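Local coordinates for alcohol dehydrogenase, zinc-containing (Thermotoga maritima, PDB 1VJ0), which probably works as a zinc-dependent oxidoreductase of the medium-chain dehydrogenase type, using a nicotinamide cofactor to interconvert alcohols and carbonyl compounds, at residues L354-A359 / V374-E379; I49-V54 / D169-A174; K25-L30 / M61-D66. All blocks are in the same frame, centred on the assembly; numbering follows the deposited sequence.

Overall arrangement
All three contacts belong to the zinc-bearing, GroES-like part of the chain rather than to the six-stranded parallel sheet of the Rossmann domain. Contacts 1 and 2 share a mixed sheet: strands 45-54 and 374-377 are antiparallel neighbours, and the two centres lie about 11 Å apart. Contact 3 sits about 18 Å from contact 1 and about 23 Å from contact 2, centre to centre, touching contact 1 where Leu30 meets Ala359. Along the chain, contacts 2 and 3 interleave, and both close before contact 1 opens. Thus the C-terminal strand is built back into the domain where the chain began, close to the zinc ligands Cys55 and Glu78, while Met61 of contact 3 lies near His77.

Contact 1: residues L354-A359 / V374-E379; sequences LPLKEA and VILYPE
Tyr377 has its CG between the backbone N and the carbonyl carbon (chi1 58°), and this swings the ring over the neighbouring strand, against the Leu354-Pro355 peptide. Leu376 instead sets CG anti to its carbonyl carbon (chi1 -65°), which turns its two methyls toward segment 354-359. The tyrosine ring is met on one face by Pro355 CA, which stands 4.0 Å from the ring centroid in a CH-pi contact; Leu354 O and Pro355 N lie over a face as well. The proline ring and the tyrosine run side by side, pointing the same way, with Pro355 CD 3.9 Å from Tyr377 OH.

The two backbones pair in parallel. Leu354 N gives its hydrogen to Ile375 O, Leu354 O receives Tyr377 N, and Leu356 N reaches Tyr377 O at 2.8 Å. That last donor sits above the carbonyl plane, 52° out of it, as the chain leaves the strand for the 3-10 turn at Leu356 and Lys357. This is the parallel pairing of a beta-alpha-beta unit: strand 352-355, helix 359-368, strand 374-377. On its other edge strand 374-377 bonds antiparallel to strand 45-54, through Ala52 and Val54.

Leu376 lies between the sheet and the helix. Its CD2 packs 3.8 Å from Leu354 CB and also lies 3.6 Å from Pro355 O, while CD1 lies 3.9 Å from Ala359 CB at the start of the helix. Ala362 of that helix also touches Leu376. Leu356 turns its CD1 to Leu376 CD1 and its CD2 to Pro378 CB, looser contacts of 4.3 and 4.4 Å, and its side chain also packs on Tyr149 and on His19 and Met21 of strand 16-22.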
# COMPACT_ATOMS: atom_id res chain seq x y z
N LEU A 354 37.53 6.14 20.90
CA LEU A 354 38.72 7.00 20.96
C LEU A 354 38.35 8.38 21.43
O LEU A 354 37.23 8.78 21.22
CB LEU A 354 39.38 7.12 19.60
CG LEU A 354 40.38 6.01 19.25
CD1 LEU A 354 39.80 4.64 19.36
CD2 LEU A 354 40.86 6.22 17.83
N PRO A 355 39.29 9.09 22.03
CA PRO A 355 39.14 10.51 22.33
C PRO A 355 38.98 11.33 21.07
O PRO A 355 39.61 11.02 20.04
CB PRO A 355 40.45 10.90 23.02
CG PRO A 355 41.17 9.71 23.28
CD PRO A 355 40.61 8.59 22.44
N LEU A 356 38.20 12.41 21.14
CA LEU A 356 38.02 13.29 19.94
C LEU A 356 39.33 13.70 19.29
O LEU A 356 39.46 13.70 18.06
CB LEU A 356 37.23 14.55 20.31
CG LEU A 356 37.13 15.65 19.26
CD1 LEU A 356 36.59 15.09 17.93
CD2 LEU A 356 36.27 16.78 19.85
N LYS A 357 40.32 14.05 20.11
CA LYS A 357 41.62 14.48 19.62
C LYS A 357 42.41 13.43 18.83
O LYS A 357 43.38 13.80 18.15
CB LYS A 357 42.47 15.05 20.76
CG LYS A 357 41.94 16.43 21.24
CD LYS A 357 42.70 16.89 22.51
CE LYS A 357 42.19 18.24 23.05
NZ LYS A 357 42.80 18.59 24.43
N GLU A 358 41.97 12.18 18.89
CA GLU A 358 42.50 11.10 18.03
C GLU A 358 41.64 10.80 16.78
O GLU A 358 41.69 9.72 16.19
CB GLU A 358 42.69 9.86 18.89
CG GLU A 358 43.79 10.09 19.94
CD GLU A 358 44.26 8.83 20.63
OE1 GLU A 358 43.59 7.79 20.53
OE2 GLU A 358 45.33 8.85 21.27
N ALA A 359 40.87 11.79 16.36
CA ALA A 359 40.03 11.63 15.18
C ALA A 359 40.83 11.13 13.94
O ALA A 359 40.30 10.38 13.10
CB ALA A 359 39.20 12.94 14.88
N VAL A 374 33.97 2.97 15.01
CA VAL A 374 34.59 3.79 16.05
C VAL A 374 33.64 4.87 16.50
O VAL A 374 33.00 5.54 15.68
CB VAL A 374 35.84 4.53 15.54
CG1 VAL A 374 36.51 5.32 16.72
CG2 VAL A 374 36.82 3.55 14.89
N ILE A 375 33.60 5.06 17.81
CA ILE A 375 32.97 6.19 18.46
C ILE A 375 34.01 7.14 19.07
O ILE A 375 34.97 6.73 19.72
CB ILE A 375 32.03 5.67 19.57
CG1 ILE A 375 30.99 4.72 18.97
CG2 ILE A 375 31.33 6.84 20.30
CD1 ILE A 375 30.01 5.33 18.00
N LEU A 376 33.82 8.45 18.85
CA LEU A 376 34.71 9.46 19.44
C LEU A 376 34.00 10.08 20.62
O LEU A 376 32.78 10.30 20.61
CB LEU A 376 35.06 10.56 18.43
CG LEU A 376 35.90 10.13 17.21
CD1 LEU A 376 35.97 11.21 16.16
CD2 LEU A 376 37.30 9.70 17.66
N TYR A 377 34.78 10.41 21.64
CA TYR A 377 34.23 11.13 22.75
C TYR A 377 35.10 12.36 23.07
O TYR A 377 36.33 12.26 23.17
CB TYR A 377 34.05 10.22 23.96
CG TYR A 377 35.28 9.58 24.42
CD1 TYR A 377 36.15 10.24 25.29
CD2 TYR A 377 35.61 8.29 24.02
CE1 TYR A 377 37.33 9.64 25.73
CE2 TYR A 377 36.77 7.68 24.45
CZ TYR A 377 37.61 8.35 25.30
OH TYR A 377 38.75 7.70 25.71
N PRO A 378 34.45 13.51 23.20
CA PRO A 378 35.13 14.68 23.69
C PRO A 378 35.59 14.48 25.15
O PRO A 378 35.04 13.64 25.87
CB PRO A 378 34.08 15.78 23.57
CG PRO A 378 33.01 15.20 22.64
CD PRO A 378 33.02 13.78 22.90
N GLU A 379 36.58 15.28 25.51
CA GLU A 379 37.19 15.43 26.83
C GLU A 379 38.31 14.42 26.95
O GLU A 379 39.47 14.87 26.88
CB GLU A 379 36.18 15.46 27.99
CG GLU A 379 35.17 16.59 27.75
CD GLU A 379 34.54 17.23 28.99
OE1 GLU A 379 35.19 18.11 29.65
OE2 GLU A 379 33.36 16.90 29.27
O HOH W 1 40.11 17.53 26.16

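Contact 2: residues I49-V54 / D169-A174; sequences ILSAGV and DLDVLA
Leu50 lays its CD1 against CD1 of Leu170, 3.8 Å away, the two side chains crossing at a slant where the helix begins. One residue on, Ser51 carries the polar link. With OG beside its own backbone N (chi1 -51°), the hydroxyl lies by the first turn of the helix and donates to Asp171 OD1 at 2.7 Å, meeting the carboxylate on its anti side, 21° out of the plane. A water bonded to Leu50 O also donates to Asp171 OD1, so that this oxygen is gripped twice. The other oxygen, OD2, forms a salt bridge with Arg353, which probably helps keep the group ionised.

Further along, Ala174 CB packs 4.0 Å from Ser51 CB. The axes of residues 51-54 and 170-174 come within 7.4 Å, at 42°, a close approach at which small residues, Ser51, Gly53 and Ala174, face each other.

Asp169 caps the helix, its OD1 accepting from Val172 N. Leu50 and Ser51 both face Ala80, forming a classic beta bulge that bends strand 45-54 beside the N-terminal end of helix 170-188; that strand leads to Cys55 and the helix carries Cys178, two ligands of one zinc site.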
# COMPACT_ATOMS: atom_id res chain seq x y z
N ILE A 49 28.39 17.54 22.72
CA ILE A 49 28.53 16.20 22.13
C ILE A 49 29.00 15.21 23.18
O ILE A 49 29.99 15.47 23.85
CB ILE A 49 29.48 16.20 20.90
CG1 ILE A 49 28.91 17.03 19.73
CG2 ILE A 49 29.83 14.79 20.44
CD1 ILE A 49 27.70 16.40 19.04
N LEU A 50 28.28 14.08 23.33
CA LEU A 50 28.72 12.98 24.17
C LEU A 50 29.20 11.77 23.39
O LEU A 50 30.08 11.05 23.86
CB LEU A 50 27.64 12.60 25.21
CG LEU A 50 27.15 13.70 26.12
CD1 LEU A 50 25.80 13.36 26.78
CD2 LEU A 50 28.24 14.03 27.13
N SER A 51 28.63 11.52 22.23
CA SER A 51 29.06 10.45 21.33
C SER A 51 29.05 10.95 19.90
O SER A 51 28.05 11.55 19.48
CB SER A 51 28.08 9.27 21.39
OG SER A 51 27.80 8.84 22.69
N ALA A 52 30.13 10.68 19.15
CA ALA A 52 30.21 10.95 17.73
C ALA A 52 30.65 9.72 16.97
O ALA A 52 31.79 9.24 17.15
CB ALA A 52 31.16 12.10 17.43
N GLY A 53 29.80 9.20 16.10
CA GLY A 53 30.19 8.06 15.29
C GLY A 53 31.12 8.46 14.17
O GLY A 53 30.94 9.51 13.55
N VAL A 54 32.11 7.63 13.92
CA VAL A 54 32.96 7.76 12.74
C VAL A 54 32.42 6.78 11.68
O VAL A 54 32.43 5.57 11.88
CB VAL A 54 34.43 7.50 13.08
CG1 VAL A 54 35.32 7.67 11.87
CG2 VAL A 54 34.87 8.47 14.16
N ASP A 169 21.57 3.88 25.36
CA ASP A 169 22.97 3.76 25.03
C ASP A 169 23.29 4.78 23.91
O ASP A 169 23.01 4.56 22.75
CB ASP A 169 23.30 2.31 24.65
CG ASP A 169 24.78 2.06 24.49
OD1 ASP A 169 25.52 2.92 23.97
OD2 ASP A 169 25.31 1.01 24.82
N LEU A 170 23.90 5.91 24.29
CA LEU A 170 24.09 7.00 23.34
C LEU A 170 25.09 6.70 22.27
O LEU A 170 24.98 7.19 21.15
CB LEU A 170 24.52 8.26 24.07
CG LEU A 170 23.57 8.80 25.13
CD1 LEU A 170 24.05 10.22 25.49
CD2 LEU A 170 22.17 8.81 24.65
N ASP A 171 26.08 5.89 22.60
CA ASP A 171 27.02 5.39 21.61
C ASP A 171 26.31 4.59 20.53
O ASP A 171 26.59 4.78 19.37
CB ASP A 171 28.05 4.51 22.29
CG ASP A 171 29.13 5.32 23.00
OD1 ASP A 171 29.19 6.56 22.85
OD2 ASP A 171 29.97 4.76 23.71
N VAL A 172 25.42 3.67 20.93
CA VAL A 172 24.68 2.87 19.96
C VAL A 172 23.75 3.77 19.16
O VAL A 172 23.59 3.59 17.95
CB VAL A 172 23.90 1.73 20.63
CG1 VAL A 172 22.93 1.05 19.65
CG2 VAL A 172 24.88 0.71 21.20
N LEU A 173 23.08 4.71 19.83
CA LEU A 173 22.19 5.62 19.10
C LEU A 173 22.93 6.47 18.06
O LEU A 173 22.46 6.62 16.93
CB LEU A 173 21.43 6.56 20.05
CG LEU A 173 20.37 5.83 20.86
CD1 LEU A 173 19.75 6.79 21.87
CD2 LEU A 173 19.32 5.22 19.93
N ALA A 174 24.06 7.01 18.42
CA ALA A 174 24.85 7.80 17.45
C ALA A 174 25.15 7.00 16.17
O ALA A 174 24.84 7.45 15.03
CB ALA A 174 26.13 8.31 18.08
O HOH W 2 31.00 8.41 23.77

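Contact 3: residues K25-L30 / M61-D66; sequences KFNQPL and MFRGED
Phe62 O and Asn27 N form the backbone bond that joins the two segments, 2.8 Å long and close to straight. The same carbonyl oxygen lies 3.3 Å from Phe26 CA in a CA-H...O contact, so Phe62 O is approached by two successive residues of the turn. The side-chain amide of Asn27 adds two further bonds. Its OD1 takes a hydrogen from Arg63 NH1, which approaches tilted 19° from the carbonyl plane while the oxygen lies nearly in the guanidinium plane. The amide and guanidinium planes are nearly coplanar, although the two side chains cross at about a right angle. ND2 turns back to Arg63 O in a weak bond of 3.2 Å. Arg63 is bent at chi2 (-111°), which folds its guanidinium back toward the asparagine; NE makes a salt bridge with Glu367 of helix 359-368.

The motif here is a Schellman ending facing a type II turn. Gly64, with positive phi, leaves the helix and sends its N back to Met61 O, and Lys25 to Gln28, packed against it, form the turn, with Asn27 at positive phi. Met61 lies beside the zinc ligand His77, so the loop after strand 16-22 is attached to the end of a helix next to the zinc site.

Aromatic contacts fill the rest. Gly64 CA sits over one face of the Phe26 ring, 3.5 Å from the centroid in a CH-pi contact; the absence of a side chain lets the ring come this close. Phe62 has CG anti to its backbone N (chi1 173°), which carries the ring against residues 27-30. Asn27 N lies over one of its faces, Gln28 O is 3.1 Å from CE1, and Leu30 CD2 meets its edge. Leu363 of helix 359-368 touches both Phe62 and Leu30.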
# COMPACT_ATOMS: atom_id res chain seq x y z
N LYS A 25 42.13 20.80 4.48
CA LYS A 25 42.56 20.38 3.12
C LYS A 25 42.39 18.86 3.02
O LYS A 25 42.69 18.11 3.97
CB LYS A 25 44.03 20.68 2.89
CG LYS A 25 44.52 22.07 3.20
CD LYS A 25 45.87 22.31 2.56
CE LYS A 25 46.74 23.32 3.36
NZ LYS A 25 48.19 23.34 2.92
N PHE A 26 41.95 18.38 1.87
CA PHE A 26 41.75 16.93 1.72
C PHE A 26 43.08 16.20 1.84
O PHE A 26 44.14 16.75 1.52
CB PHE A 26 41.05 16.60 0.40
CG PHE A 26 39.69 17.21 0.27
CD1 PHE A 26 38.70 16.94 1.18
CD2 PHE A 26 39.39 18.06 -0.79
CE1 PHE A 26 37.46 17.51 1.06
CE2 PHE A 26 38.13 18.62 -0.93
CZ PHE A 26 37.16 18.34 -0.00
N ASN A 27 43.03 15.01 2.41
CA ASN A 27 44.20 14.18 2.65
C ASN A 27 45.26 14.73 3.59
O ASN A 27 46.37 14.21 3.63
CB ASN A 27 44.87 13.82 1.32
CG ASN A 27 43.93 13.13 0.37
OD1 ASN A 27 43.46 12.04 0.65
ND2 ASN A 27 43.63 13.78 -0.76
N GLN A 28 44.95 15.78 4.34
CA GLN A 28 45.88 16.29 5.35
C GLN A 28 45.22 16.09 6.72
O GLN A 28 43.98 16.27 6.84
CB GLN A 28 46.15 17.78 5.16
CG GLN A 28 46.99 18.15 3.95
CD GLN A 28 48.37 17.51 3.95
OE1 GLN A 28 48.83 17.08 2.91
NE2 GLN A 28 49.01 17.42 5.11
N PRO A 29 46.01 15.77 7.74
CA PRO A 29 45.42 15.49 9.05
C PRO A 29 44.37 16.55 9.49
O PRO A 29 44.51 17.75 9.21
CB PRO A 29 46.63 15.50 9.98
CG PRO A 29 47.78 15.10 9.12
CD PRO A 29 47.48 15.63 7.75
N LEU A 30 43.32 16.10 10.14
CA LEU A 30 42.40 17.03 10.82
C LEU A 30 43.17 17.81 11.87
O LEU A 30 44.02 17.26 12.56
CB LEU A 30 41.30 16.26 11.50
CG LEU A 30 40.45 15.33 10.66
CD1 LEU A 30 39.33 14.75 11.52
CD2 LEU A 30 39.87 16.05 9.55
N MET A 61 35.17 11.47 2.41
CA MET A 61 35.13 12.91 2.51
C MET A 61 36.51 13.48 2.85
O MET A 61 36.95 14.43 2.23
CB MET A 61 34.08 13.34 3.54
CG MET A 61 32.58 13.09 3.16
SD MET A 61 31.56 13.48 4.60
CE MET A 61 30.51 12.04 4.73
N PHE A 62 37.20 12.87 3.81
CA PHE A 62 38.57 13.28 4.16
C PHE A 62 39.50 13.26 2.94
O PHE A 62 40.40 14.09 2.78
CB PHE A 62 39.14 12.34 5.27
CG PHE A 62 40.59 12.57 5.59
CD1 PHE A 62 40.95 13.53 6.51
CD2 PHE A 62 41.59 11.80 4.99
CE1 PHE A 62 42.27 13.74 6.84
CE2 PHE A 62 42.91 12.01 5.30
CZ PHE A 62 43.26 12.99 6.21
N ARG A 63 39.27 12.27 2.09
CA ARG A 63 40.13 12.03 0.94
C ARG A 63 39.82 12.93 -0.25
O ARG A 63 40.56 12.95 -1.22
CB ARG A 63 40.03 10.56 0.52
CG ARG A 63 40.64 9.60 1.55
CD ARG A 63 41.86 8.94 1.09
NE ARG A 63 42.65 8.32 2.16
CZ ARG A 63 43.81 8.78 2.65
NH1 ARG A 63 44.33 9.94 2.23
NH2 ARG A 63 44.45 8.08 3.60
N GLY A 64 38.75 13.71 -0.16
CA GLY A 64 38.32 14.59 -1.22
C GLY A 64 37.50 13.92 -2.31
O GLY A 64 37.53 14.35 -3.46
N GLU A 65 36.77 12.87 -1.98
CA GLU A 65 36.05 12.08 -2.98
C GLU A 65 34.56 12.45 -3.04
O GLU A 65 33.89 12.07 -4.00
CB GLU A 65 36.25 10.57 -2.68
CG GLU A 65 37.66 10.09 -2.98
CD GLU A 65 38.06 8.71 -2.41
OE1 GLU A 65 37.34 8.12 -1.58
OE2 GLU A 65 39.15 8.22 -2.82
N ASP A 66 34.02 13.14 -2.04
CA ASP A 66 32.57 13.47 -1.98
C ASP A 66 32.42 14.88 -2.50
O ASP A 66 32.95 15.82 -1.88
CB ASP A 66 32.05 13.39 -0.54
CG ASP A 66 30.54 13.63 -0.42
OD1 ASP A 66 29.98 14.50 -1.14
OD2 ASP A 66 29.83 12.98 0.39